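Local coordinates for protein GNA33 (Neisseria gonorrhoeae FA 1090, PDB 2G6G) that probably cleaves peptidoglycan glycan chains as a lytic transglycosylase, releasing products that end in 1,6-anhydro-N-acetylmuramic acid, at residues A[147-152]-A[195-200]; A[161-166]-A[173-178]; A[141-146]-A[169-174]; A[328-333]-A[371-376]. One frame throughout, in Å; residues are numbered along the deposited sequence.

Interaction 1. Residues A[147-152]-A[195-200]; sequences FISVPL and TTAIKG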
loop_
_atom_site.group_PDB
_atom_site.type_symbol
_atom_site.label_atom_id
_atom_site.label_comp_id
_atom_site.label_asym_id
_atom_site.label_seq_id
_atom_site.Cartn_x
_atom_site.Cartn_y
_atom_site.Cartn_z
ATOM N N PHE A 147 -6.808 -13.164 -18.309
ATOM C CA PHE A 147 -5.602 -12.515 -17.799
ATOM C C PHE A 147 -4.686 -13.585 -17.203
ATOM O O PHE A 147 -5.065 -14.258 -16.269
ATOM C CB PHE A 147 -6.028 -11.489 -16.717
ATOM C CG PHE A 147 -4.889 -10.763 -16.043
ATOM C CD1 PHE A 147 -4.383 -9.583 -16.573
ATOM C CD2 PHE A 147 -4.355 -11.245 -14.847
ATOM C CE1 PHE A 147 -3.332 -8.871 -15.934
ATOM C CE2 PHE A 147 -3.320 -10.583 -14.208
ATOM C CZ PHE A 147 -2.810 -9.373 -14.740
ATOM N N ILE A 148 -3.486 -13.737 -17.745
ATOM C CA ILE A 148 -2.590 -14.757 -17.250
ATOM C C ILE A 148 -1.323 -14.131 -16.684
ATOM O O ILE A 148 -0.646 -13.370 -17.367
ATOM C CB ILE A 148 -2.187 -15.780 -18.361
ATOM C CG1 ILE A 148 -3.404 -16.310 -19.136
ATOM C CG2 ILE A 148 -1.317 -16.895 -17.780
ATOM C CD1 ILE A 148 -4.370 -17.183 -18.363
ATOM N N SER A 149 -1.014 -14.461 -15.432
ATOM C CA SER A 149 0.232 -14.041 -14.808
ATOM C C SER A 149 1.243 -15.186 -14.849
ATOM O O SER A 149 0.932 -16.337 -14.520
ATOM C CB SER A 149 0.003 -13.580 -13.362
ATOM O OG SER A 149 1.240 -13.176 -12.763
ATOM N N VAL A 150 2.462 -14.859 -15.284
ATOM C CA VAL A 150 3.520 -15.844 -15.420
ATOM C C VAL A 150 4.745 -15.342 -14.656
ATOM O O VAL A 150 5.259 -14.268 -14.979
ATOM C CB VAL A 150 3.827 -16.053 -16.908
ATOM C CG1 VAL A 150 5.016 -16.988 -17.098
ATOM C CG2 VAL A 150 2.574 -16.546 -17.642
ATOM N N PRO A 151 5.198 -16.083 -13.612
ATOM C CA PRO A 151 6.434 -15.666 -12.885
ATOM C C PRO A 151 7.654 -15.573 -13.811
ATOM O O PRO A 151 7.875 -16.458 -14.648
ATOM C CB PRO A 151 6.633 -16.777 -11.845
ATOM C CG PRO A 151 5.239 -17.365 -11.640
ATOM C CD PRO A 151 4.619 -17.315 -13.029
ATOM N N LEU A 152 8.422 -14.492 -13.672
ATOM C CA LEU A 152 9.589 -14.272 -14.519
ATOM C C LEU A 152 10.817 -14.450 -13.644
ATOM O O LEU A 152 11.059 -13.635 -12.761
ATOM C CB LEU A 152 9.586 -12.852 -15.088
ATOM C CG LEU A 152 10.010 -12.464 -16.508
ATOM C CD1 LEU A 152 10.999 -11.339 -16.416
ATOM C CD2 LEU A 152 10.582 -13.586 -17.335
ATOM N N THR A 195 11.029 -6.457 -12.510
ATOM C CA THR A 195 9.916 -7.305 -12.955
ATOM C C THR A 195 10.025 -8.739 -12.474
ATOM O O THR A 195 11.028 -9.419 -12.729
ATOM C CB THR A 195 9.752 -7.335 -14.504
ATOM O OG1 THR A 195 9.384 -6.038 -14.970
ATOM C CG2 THR A 195 8.645 -8.279 -14.902
ATOM N N THR A 196 8.958 -9.198 -11.821
ATOM C CA THR A 196 8.896 -10.533 -11.263
ATOM C C THR A 196 7.815 -11.418 -11.922
ATOM O O THR A 196 7.728 -12.605 -11.629
ATOM C CB THR A 196 8.667 -10.489 -9.740
ATOM O OG1 THR A 196 7.357 -9.963 -9.468
ATOM C CG2 THR A 196 9.740 -9.630 -9.040
ATOM N N ALA A 197 7.001 -10.832 -12.799
ATOM C CA ALA A 197 5.941 -11.562 -13.472
ATOM C C ALA A 197 5.545 -10.790 -14.705
ATOM O O ALA A 197 5.633 -9.573 -14.736
ATOM C CB ALA A 197 4.707 -11.789 -12.536
ATOM N N ILE A 198 5.136 -11.520 -15.736
ATOM C CA ILE A 198 4.615 -10.920 -16.952
ATOM C C ILE A 198 3.141 -11.294 -16.962
ATOM O O ILE A 198 2.747 -12.265 -16.343
ATOM C CB ILE A 198 5.347 -11.441 -18.223
ATOM C CG1 ILE A 198 5.253 -12.970 -18.297
ATOM C CG2 ILE A 198 6.790 -11.016 -18.167
ATOM C CD1 ILE A 198 5.729 -13.579 -19.574
ATOM N N LYS A 199 2.346 -10.471 -17.621
ATOM C CA LYS A 199 0.919 -10.583 -17.633
ATOM C C LYS A 199 0.558 -10.576 -19.087
ATOM O O LYS A 199 0.981 -9.687 -19.816
ATOM C CB LYS A 199 0.273 -9.359 -16.965
ATOM C CG LYS A 199 0.791 -8.988 -15.575
ATOM C CD LYS A 199 0.680 -10.134 -14.550
ATOM C CE LYS A 199 1.270 -9.613 -13.224
ATOM N NZ LYS A 199 1.101 -10.533 -12.080
ATOM N N GLY A 200 -0.252 -11.535 -19.510
ATOM C CA GLY A 200 -0.599 -11.637 -20.922
ATOM C C GLY A 200 -1.832 -12.488 -21.107
ATOM O O GLY A 200 -2.538 -12.802 -20.140
#

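Interaction 2. Residues A[161-166]-A[173-178]; sequences NLVRIR and GTIDNA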
loop_
_atom_site.group_PDB
_atom_site.type_symbol
_atom_site.label_atom_id
_atom_site.label_comp_id
_atom_site.label_asym_id
_atom_site.label_seq_id
_atom_site.Cartn_x
_atom_site.Cartn_y
_atom_site.Cartn_z
ATOM N N ASN A 161 14.539 -12.954 -24.510
ATOM C CA ASN A 161 14.336 -14.342 -24.905
ATOM C C ASN A 161 12.985 -14.626 -25.529
ATOM O O ASN A 161 11.973 -14.048 -25.130
ATOM C CB ASN A 161 14.548 -15.278 -23.706
ATOM C CG ASN A 161 16.011 -15.451 -23.352
ATOM O OD1 ASN A 161 16.887 -14.798 -23.924
ATOM N ND2 ASN A 161 16.288 -16.368 -22.432
ATOM N N LEU A 162 12.977 -15.540 -26.499
ATOM C CA LEU A 162 11.751 -16.163 -26.965
ATOM C C LEU A 162 11.587 -17.457 -26.182
ATOM O O LEU A 162 12.424 -18.366 -26.287
ATOM C CB LEU A 162 11.796 -16.471 -28.462
ATOM C CG LEU A 162 12.072 -15.375 -29.490
ATOM C CD1 LEU A 162 11.972 -15.916 -30.881
ATOM C CD2 LEU A 162 11.098 -14.294 -29.351
ATOM N N VAL A 163 10.521 -17.509 -25.388
ATOM C CA VAL A 163 10.229 -18.632 -24.524
ATOM C C VAL A 163 8.856 -19.218 -24.874
ATOM O O VAL A 163 8.092 -18.622 -25.640
ATOM C CB VAL A 163 10.267 -18.276 -23.003
ATOM C CG1 VAL A 163 11.651 -17.741 -22.604
ATOM C CG2 VAL A 163 9.154 -17.293 -22.619
ATOM N N ARG A 164 8.561 -20.388 -24.326
ATOM C CA ARG A 164 7.219 -20.929 -24.435
ATOM C C ARG A 164 6.523 -20.898 -23.091
ATOM O O ARG A 164 7.160 -21.059 -22.035
ATOM C CB ARG A 164 7.265 -22.356 -24.955
ATOM C CG ARG A 164 8.007 -22.511 -26.277
ATOM C CD ARG A 164 7.995 -23.976 -26.703
ATOM N NE ARG A 164 6.639 -24.490 -26.900
ATOM C CZ ARG A 164 5.843 -24.138 -27.918
ATOM N NH1 ARG A 164 6.263 -23.257 -28.832
ATOM N NH2 ARG A 164 4.621 -24.660 -28.029
ATOM N N ILE A 165 5.203 -20.734 -23.148
ATOM C CA ILE A 165 4.362 -20.633 -21.955
ATOM C C ILE A 165 3.357 -21.763 -21.927
ATOM O O ILE A 165 2.796 -22.108 -22.954
ATOM C CB ILE A 165 3.575 -19.259 -21.918
ATOM C CG1 ILE A 165 4.522 -18.074 -22.207
ATOM C CG2 ILE A 165 2.771 -19.080 -20.604
ATOM C CD1 ILE A 165 5.425 -17.661 -21.030
ATOM N N ARG A 166 3.129 -22.298 -20.728
ATOM C CA ARG A 166 2.108 -23.259 -20.439
ATOM C C ARG A 166 1.166 -22.668 -19.400
ATOM O O ARG A 166 1.639 -22.276 -18.349
ATOM C CB ARG A 166 2.749 -24.462 -19.716
ATOM C CG ARG A 166 2.576 -25.742 -20.360
ATOM C CD ARG A 166 2.803 -26.884 -19.425
ATOM N NE ARG A 166 4.047 -26.955 -18.652
ATOM C CZ ARG A 166 4.074 -27.060 -17.316
ATOM N NH1 ARG A 166 2.930 -27.031 -16.608
ATOM N NH2 ARG A 166 5.240 -27.175 -16.675
ATOM N N GLY A 173 0.237 -19.098 -15.488
ATOM C CA GLY A 173 0.968 -19.889 -16.462
ATOM C C GLY A 173 2.386 -19.999 -15.973
ATOM O O GLY A 173 2.768 -19.384 -14.988
ATOM N N THR A 174 3.182 -20.776 -16.688
ATOM C CA THR A 174 4.587 -20.912 -16.348
ATOM C C THR A 174 5.439 -20.897 -17.612
ATOM O O THR A 174 4.979 -21.300 -18.682
ATOM C CB THR A 174 4.824 -22.205 -15.500
ATOM O OG1 THR A 174 6.173 -22.211 -15.016
ATOM C CG2 THR A 174 4.568 -23.476 -16.311
ATOM N N ILE A 175 6.668 -20.405 -17.498
ATOM C CA ILE A 175 7.622 -20.525 -18.577
ATOM C C ILE A 175 8.124 -21.966 -18.610
ATOM O O ILE A 175 8.663 -22.467 -17.622
ATOM C CB ILE A 175 8.798 -19.534 -18.443
ATOM C CG1 ILE A 175 8.292 -18.086 -18.589
ATOM C CG2 ILE A 175 9.891 -19.862 -19.493
ATOM C CD1 ILE A 175 9.317 -17.005 -18.346
ATOM N N ASP A 176 7.897 -22.629 -19.745
ATOM C CA ASP A 176 8.326 -24.003 -19.981
ATOM C C ASP A 176 8.752 -24.131 -21.452
ATOM O O ASP A 176 7.917 -24.260 -22.345
ATOM C CB ASP A 176 7.195 -24.977 -19.642
ATOM C CG ASP A 176 7.603 -26.440 -19.827
ATOM O OD1 ASP A 176 8.735 -26.696 -20.293
ATOM O OD2 ASP A 176 6.805 -27.349 -19.482
ATOM N N ASN A 177 10.055 -24.079 -21.704
ATOM C CA ASN A 177 10.534 -24.150 -23.075
ATOM C C ASN A 177 10.366 -25.499 -23.763
ATOM O O ASN A 177 10.162 -25.548 -24.967
ATOM C CB ASN A 177 11.974 -23.654 -23.180
ATOM C CG ASN A 177 12.074 -22.189 -22.887
ATOM O OD1 ASN A 177 11.140 -21.453 -23.138
ATOM N ND2 ASN A 177 13.182 -21.763 -22.312
ATOM N N ALA A 178 10.471 -26.593 -23.018
ATOM C CA ALA A 178 10.342 -27.887 -23.651
ATOM C C ALA A 178 8.870 -28.190 -23.945
ATOM O O ALA A 178 8.514 -28.490 -25.089
ATOM C CB ALA A 178 11.000 -28.998 -22.814
HETATM O O HOH W 1 15.211 -19.011 -21.616
#

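Interaction 3. Residues A[141-146]-A[169-174]; sequences YGIPDD and GKNSGT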
loop_
_atom_site.group_PDB
_atom_site.type_symbol
_atom_site.label_atom_id
_atom_site.label_comp_id
_atom_site.label_asym_id
_atom_site.label_seq_id
_atom_site.Cartn_x
_atom_site.Cartn_y
_atom_site.Cartn_z
ATOM N N TYR A 141 -12.973 -2.812 -12.911
ATOM C CA TYR A 141 -12.795 -4.212 -13.332
ATOM C C TYR A 141 -12.039 -5.063 -12.323
ATOM O O TYR A 141 -11.040 -4.627 -11.750
ATOM C CB TYR A 141 -12.060 -4.292 -14.665
ATOM C CG TYR A 141 -12.837 -3.829 -15.860
ATOM C CD1 TYR A 141 -12.472 -2.676 -16.552
ATOM C CD2 TYR A 141 -13.922 -4.562 -16.328
ATOM C CE1 TYR A 141 -13.176 -2.264 -17.684
ATOM C CE2 TYR A 141 -14.637 -4.154 -17.438
ATOM C CZ TYR A 141 -14.261 -2.998 -18.107
ATOM O OH TYR A 141 -14.970 -2.628 -19.217
ATOM N N GLY A 142 -12.536 -6.280 -12.112
ATOM C CA GLY A 142 -11.782 -7.315 -11.428
ATOM C C GLY A 142 -10.821 -7.959 -12.429
ATOM O O GLY A 142 -10.725 -7.561 -13.596
ATOM N N ILE A 143 -10.106 -8.975 -11.977
ATOM C CA ILE A 143 -9.155 -9.651 -12.841
ATOM C C ILE A 143 -9.903 -10.296 -14.026
ATOM O O ILE A 143 -10.860 -11.047 -13.826
ATOM C CB ILE A 143 -8.263 -10.631 -12.031
ATOM C CG1 ILE A 143 -7.240 -9.800 -11.217
ATOM C CG2 ILE A 143 -7.570 -11.667 -12.968
ATOM C CD1 ILE A 143 -6.392 -10.590 -10.260
ATOM N N PRO A 144 -9.498 -9.946 -15.270
ATOM C CA PRO A 144 -10.177 -10.531 -16.431
ATOM C C PRO A 144 -10.129 -12.047 -16.503
ATOM O O PRO A 144 -9.243 -12.666 -15.917
ATOM C CB PRO A 144 -9.492 -9.848 -17.636
ATOM C CG PRO A 144 -8.933 -8.526 -17.044
ATOM C CD PRO A 144 -8.455 -8.976 -15.671
ATOM N N ASP A 145 -11.115 -12.632 -17.189
ATOM C CA ASP A 145 -11.195 -14.073 -17.456
ATOM C C ASP A 145 -9.970 -14.656 -18.181
ATOM O O ASP A 145 -9.649 -15.834 -18.004
ATOM C CB ASP A 145 -12.415 -14.388 -18.337
ATOM C CG ASP A 145 -13.743 -14.010 -17.680
ATOM O OD1 ASP A 145 -13.749 -13.684 -16.476
ATOM O OD2 ASP A 145 -14.785 -14.058 -18.384
ATOM N N ASP A 146 -9.325 -13.840 -19.018
ATOM C CA ASP A 146 -8.241 -14.329 -19.896
ATOM C C ASP A 146 -6.869 -13.801 -19.467
ATOM O O ASP A 146 -5.896 -13.970 -20.168
ATOM C CB ASP A 146 -8.524 -13.940 -21.362
ATOM C CG ASP A 146 -8.443 -12.417 -21.600
ATOM O OD1 ASP A 146 -8.592 -11.621 -20.645
ATOM O OD2 ASP A 146 -8.215 -12.001 -22.749
ATOM N N GLY A 169 -3.308 -22.642 -14.538
ATOM C CA GLY A 169 -4.481 -22.281 -13.734
ATOM C C GLY A 169 -5.272 -21.253 -14.518
ATOM O O GLY A 169 -4.829 -20.807 -15.570
ATOM N N LYS A 170 -6.437 -20.893 -13.998
ATOM C CA LYS A 170 -7.339 -19.938 -14.645
ATOM C C LYS A 170 -6.651 -18.626 -15.011
ATOM O O LYS A 170 -6.808 -18.138 -16.146
ATOM C CB LYS A 170 -8.588 -19.656 -13.773
ATOM C CG LYS A 170 -9.517 -18.599 -14.429
ATOM C CD LYS A 170 -10.893 -18.466 -13.758
ATOM C CE LYS A 170 -11.553 -17.121 -14.192
ATOM N NZ LYS A 170 -10.727 -15.880 -13.812
ATOM N N ASN A 171 -5.883 -18.080 -14.072
ATOM C CA ASN A 171 -5.148 -16.831 -14.313
ATOM C C ASN A 171 -3.635 -16.941 -14.192
ATOM O O ASN A 171 -2.966 -15.962 -13.879
ATOM C CB ASN A 171 -5.711 -15.714 -13.409
ATOM C CG ASN A 171 -7.197 -15.484 -13.646
ATOM O OD1 ASN A 171 -8.018 -15.771 -12.793
ATOM N ND2 ASN A 171 -7.539 -15.001 -14.824
ATOM N N SER A 172 -3.084 -18.127 -14.459
ATOM C CA SER A 172 -1.663 -18.339 -14.259
ATOM C C SER A 172 -1.057 -19.265 -15.284
ATOM O O SER A 172 -1.734 -20.076 -15.906
ATOM C CB SER A 172 -1.384 -18.834 -12.832
ATOM O OG SER A 172 -1.871 -20.139 -12.651
ATOM N N GLY A 173 0.237 -19.098 -15.488
ATOM C CA GLY A 173 0.968 -19.889 -16.462
ATOM C C GLY A 173 2.386 -19.999 -15.973
ATOM O O GLY A 173 2.768 -19.384 -14.988
ATOM N N THR A 174 3.182 -20.776 -16.688
ATOM C CA THR A 174 4.587 -20.912 -16.348
ATOM C C THR A 174 5.439 -20.897 -17.612
ATOM O O THR A 174 4.979 -21.300 -18.682
ATOM C CB THR A 174 4.824 -22.205 -15.500
ATOM O OG1 THR A 174 6.173 -22.211 -15.016
ATOM C CG2 THR A 174 4.568 -23.476 -16.311
HETATM O O HOH W 2 -8.021 -17.767 -18.282
#

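Interaction 4. Residues A[328-333]-A[371-376]; sequences GALGTP and MAQDTG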
loop_
_atom_site.group_PDB
_atom_site.type_symbol
_atom_site.label_atom_id
_atom_site.label_comp_id
_atom_site.label_asym_id
_atom_site.label_seq_id
_atom_site.Cartn_x
_atom_site.Cartn_y
_atom_site.Cartn_z
ATOM N N GLY A 328 -3.312 -3.816 3.956
ATOM C CA GLY A 328 -1.914 -3.593 3.602
ATOM C C GLY A 328 -1.143 -4.895 3.448
ATOM O O GLY A 328 -1.743 -5.988 3.404
ATOM N N ALA A 329 0.183 -4.762 3.383
ATOM C CA ALA A 329 1.126 -5.897 3.212
ATOM C C ALA A 329 0.972 -6.999 4.254
ATOM O O ALA A 329 1.299 -8.145 3.990
ATOM C CB ALA A 329 2.557 -5.406 3.203
ATOM N N LEU A 330 0.509 -6.633 5.447
ATOM C CA LEU A 330 0.299 -7.577 6.512
ATOM C C LEU A 330 -0.964 -8.403 6.286
ATOM O O LEU A 330 -1.155 -9.428 6.932
ATOM C CB LEU A 330 0.241 -6.862 7.865
ATOM C CG LEU A 330 0.066 -7.702 9.143
ATOM C CD1 LEU A 330 1.230 -8.669 9.328
ATOM C CD2 LEU A 330 -0.087 -6.818 10.383
ATOM N N GLY A 331 -1.821 -7.956 5.375
ATOM C CA GLY A 331 -3.021 -8.724 5.000
ATOM C C GLY A 331 -4.204 -8.308 5.848
ATOM O O GLY A 331 -5.200 -9.000 5.933
ATOM N N THR A 332 -4.089 -7.115 6.408
ATOM C CA THR A 332 -4.915 -6.648 7.495
ATOM C C THR A 332 -5.414 -5.189 7.222
ATOM O O THR A 332 -4.678 -4.393 6.647
ATOM C CB THR A 332 -4.034 -6.828 8.780
ATOM O OG1 THR A 332 -4.630 -7.791 9.668
ATOM C CG2 THR A 332 -3.644 -5.546 9.435
ATOM N N PRO A 333 -6.667 -4.846 7.609
ATOM C CA PRO A 333 -7.191 -3.490 7.320
ATOM C C PRO A 333 -6.499 -2.368 8.115
ATOM O O PRO A 333 -6.261 -2.503 9.323
ATOM C CB PRO A 333 -8.666 -3.586 7.717
ATOM C CG PRO A 333 -8.708 -4.707 8.769
ATOM C CD PRO A 333 -7.637 -5.680 8.357
HETATM N N MSE A 371 1.357 1.666 13.406
HETATM C CA MSE A 371 1.690 0.259 13.259
HETATM C C MSE A 371 2.287 0.083 11.879
HETATM O O MSE A 371 1.694 0.491 10.907
HETATM C CB MSE A 371 0.447 -0.607 13.429
HETATM C CG MSE A 371 -0.214 -0.453 14.783
HETATM SE SE MSE A 371 1.001 -0.854 16.253
HETATM C CE MSE A 371 0.810 0.770 17.321
ATOM N N ALA A 372 3.465 -0.528 11.811
ATOM C CA ALA A 372 4.177 -0.740 10.561
ATOM C C ALA A 372 3.515 -1.905 9.832
ATOM O O ALA A 372 4.051 -3.000 9.834
ATOM C CB ALA A 372 5.670 -1.063 10.849
ATOM N N GLN A 373 2.344 -1.679 9.232
ATOM C CA GLN A 373 1.511 -2.787 8.720
ATOM C C GLN A 373 1.465 -2.856 7.192
ATOM O O GLN A 373 0.751 -3.664 6.624
ATOM C CB GLN A 373 0.086 -2.724 9.304
ATOM C CG GLN A 373 0.042 -2.983 10.830
ATOM C CD GLN A 373 -1.311 -2.644 11.450
ATOM O OE1 GLN A 373 -2.149 -2.005 10.802
ATOM N NE2 GLN A 373 -1.528 -3.065 12.706
ATOM N N ASP A 374 2.229 -2.006 6.529
ATOM C CA ASP A 374 2.187 -1.928 5.074
ATOM C C ASP A 374 3.598 -1.768 4.479
ATOM O O ASP A 374 4.562 -1.578 5.223
ATOM C CB ASP A 374 1.234 -0.806 4.648
ATOM C CG ASP A 374 0.639 -1.031 3.235
ATOM O OD1 ASP A 374 -0.023 -0.103 2.721
ATOM O OD2 ASP A 374 0.840 -2.116 2.647
ATOM N N THR A 375 3.715 -1.913 3.152
ATOM C CA THR A 375 4.961 -1.703 2.419
ATOM C C THR A 375 4.605 -0.980 1.125
ATOM O O THR A 375 3.420 -0.803 0.815
ATOM C CB THR A 375 5.692 -3.043 2.063
ATOM O OG1 THR A 375 4.860 -3.834 1.200
ATOM C CG2 THR A 375 5.984 -3.867 3.313
ATOM N N GLY A 376 5.618 -0.573 0.362
ATOM C CA GLY A 376 5.402 0.130 -0.918
ATOM C C GLY A 376 6.651 0.150 -1.766
ATOM O O GLY A 376 7.758 0.218 -1.252
HETATM O O HOH W 3 -1.959 -4.693 6.449
#

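Interaction 1. Residues A[147-152]-A[195-200]
The methylenes of Lys199 pass obliquely by Phe147, and its ammonium ends on Ser149. The side chain covers the distance: CD is 3.6 Å from Phe147 CZ, approaching the ring at a slant, and NZ gives a 2.7 Å hydrogen bond to Ser149 OG. A bend at chi2 (-57°) turns the otherwise extended lysine along the strand face, so apolar carbons meet the phenyl while the ammonium passes on to the hydroxyl. Ala197 CB lies 3.7 Å from the same OG; its small side chain fits beside the polar pair. The face of Val150 and Ile198 is hydrocarbon. These two branched residues lie side by side with Val150 CB 3.7 Å from Ile198 CG1, and the side chain of Leu152 crosses that of Ile198 at about a right angle, its CG near Ile198 CG2.

Beneath the side chains, strands 148-151 and 197-203 pair antiparallel. Ile148 with Gly200 and Val150 with Ile198 are hydrogen-bonded pairs; Ser149 with Lys199 and Pro151 with Ala197 are non-hydrogen-bonded ones, a place where proline's missing N-H costs no bond to this partner. Val150 N reaches Ile198 O at 2.8 Å. Past the last pair, Leu152 N makes a straight bond (178°) to Thr196 O, although it stands 56° above that carbonyl plane.

Further out, Lys199 NZ also forms a salt bridge with Asp262, which should favour its charged state, and Tyr210 and Phe314 meet Phe147 edge-to-face. Phe207 of strand 206-209, the third strand of this sheet, packs on Ile148, Val150 and Ile198, while Ile175 of strand 172-175, whose backbone also bonds to Ser149, packs against Val150 and Leu152.

Interaction 2. Residues A[161-166]-A[173-178]
Asp176 and Arg166 are brought together by their torsions: CG of the aspartate stands opposite its own backbone N (chi1 -178°), and the arginine folds back at chi3 (-53°), presenting the NE side of its guanidinium to the carboxylate. In this salt bridge Arg166 NE and NH2 both donate to Asp176 OD2, at 2.9 and 3.2 Å respectively. The grip is side-on, with OD2 in the guanidinium plane. The planes of the two groups stand 85° apart; NE meets the anti lone pair of OD2, and NH2 comes from above the carboxylate plane. Thr174 CG2 rests over the centre of one guanidinium face of Arg166, 3.7 Å above it.

This is a beta hairpin, strands 162-169 and 172-175, with Arg166 and Thr174 as a hydrogen-bonded pair and Ile165 facing Ile175 in a non-hydrogen-bonded one. Ile165 CD1 meets Ile175 CG1 at 3.8 Å, and Val163 packs obliquely on Ile175; branched aliphatics suit this face, which Val150 also touches. Where strand 172-175 has ended, Arg164 O still takes the backbone N of Asp176 at 2.9 Å, while Arg164 N turns to the side-chain OD1 of Asn177 in place of a main-chain carbonyl, at 3.0 Å and nearly in line with the amide C=O.

The chemistry implies a hairpin with an apolar side of Val163, Ile165 and Ile175 and a charged, partly solvent-facing one, where two donors converging on OD2 probably favour the ionised carboxylate.

Interaction 3. Residues A[141-146]-A[169-174]
Asn171 ND2 is placed between two backbone carbonyls: it lies 3.1 Å from Pro144 O and gives a hydrogen bond to the backbone oxygen of Phe147, just past the loop. The other end of the amide is held as well. Lys170 NZ, from the residue just before, bonds to Asn171 OD1 at 2.9 Å, in the carbonyl plane and on a lone pair. The one bend in the lysine chain (chi4 -60°) curls the ammonium back to that oxygen. With both ends of the amide engaged, its rotation is largely fixed; an amide suits the place because it brings a donor and an acceptor on one flat group.

Ile143 CG2 packs 3.8 Å from Asn171 ND2, the two side chains crossing obliquely. On the outer side Asp145 OD1 is 4.6 Å from Lys170 NZ, beyond a salt bridge, where any attraction is probably weak. A water joins the main chains, donating to both Asp145 O and Lys170 O.

Lys170 and Asn171 are the middle residues of the type I turn that links strands 162-169 and 172-175. The tip of that hairpin thus meets the loop between strands 138-141 and 148-151, whose Ile143 and Pro144 also touch Phe314 of strand 313-317.

Interaction 4. Residues A[328-333]-A[371-376]
The C-terminal part of the strand that holds Gln373, in the 3D domain, a member of the double-psi beta-barrel clan, receives the turn at Gly328 to Gly331. Asp374 OD2 accepts Ala329 N at 2.8 Å, with the donor 40° above the carboxylate plane, and takes a weak second bond from Thr375 N. Its CG stands opposite the backbone N (chi1 -155°), which swings the carboxylate to the turn; the other oxygen, OD1, is held by Tyr121. Gly328 CA lies 3.3 Å from Asp374 OD2, an approach that suits a glycine because a CB there would collide with the carboxylate.

Gln373 O is gripped twice, by Leu330 N at 3.2 Å and by a water at 2.9 Å that also donates to Thr332 O. Leu330 CD2 rests on the aliphatic part of Gln373, 3.9 Å from CG, while Gln373 NE2 bonds to the backbone O of Ser64 in helix 58-72. The methyl of Ala329, CB, on the exposed side of the turn, lies 3.4 Å from Thr375 OG1.

Asp374 also lies close to a bound glycerol, probably from crystallisation. Within the turn, Gly331 N bonds to Gly328 O and Gly328 N to Thr332 O, and Gly331 has a positive phi: the pattern of a type I turn with a G1 beta bulge.

Overall arrangement
Interactions 1, 2 and 3 cluster in the range of the MltA-specific insert; interaction 4 stands apart, its centre about 23 Å from that of interaction 1, where a loop meets a strand of the 3D domain. Interaction 1 is the most buried and has a mainly apolar face. Interaction 2 is a half-exposed hairpin that places its charges outward. Interaction 3 is a surface contact of amide, carbonyls and water at the tip of that same hairpin, through the turn residues Lys170 and Asn171. Ser149 ties all three together, its N probably bonded to Asn171 O and its O to Gly173 N. Interaction 4, partly buried, uses a carboxylate and a carbonyl to hold a turn rather than pairing two strands.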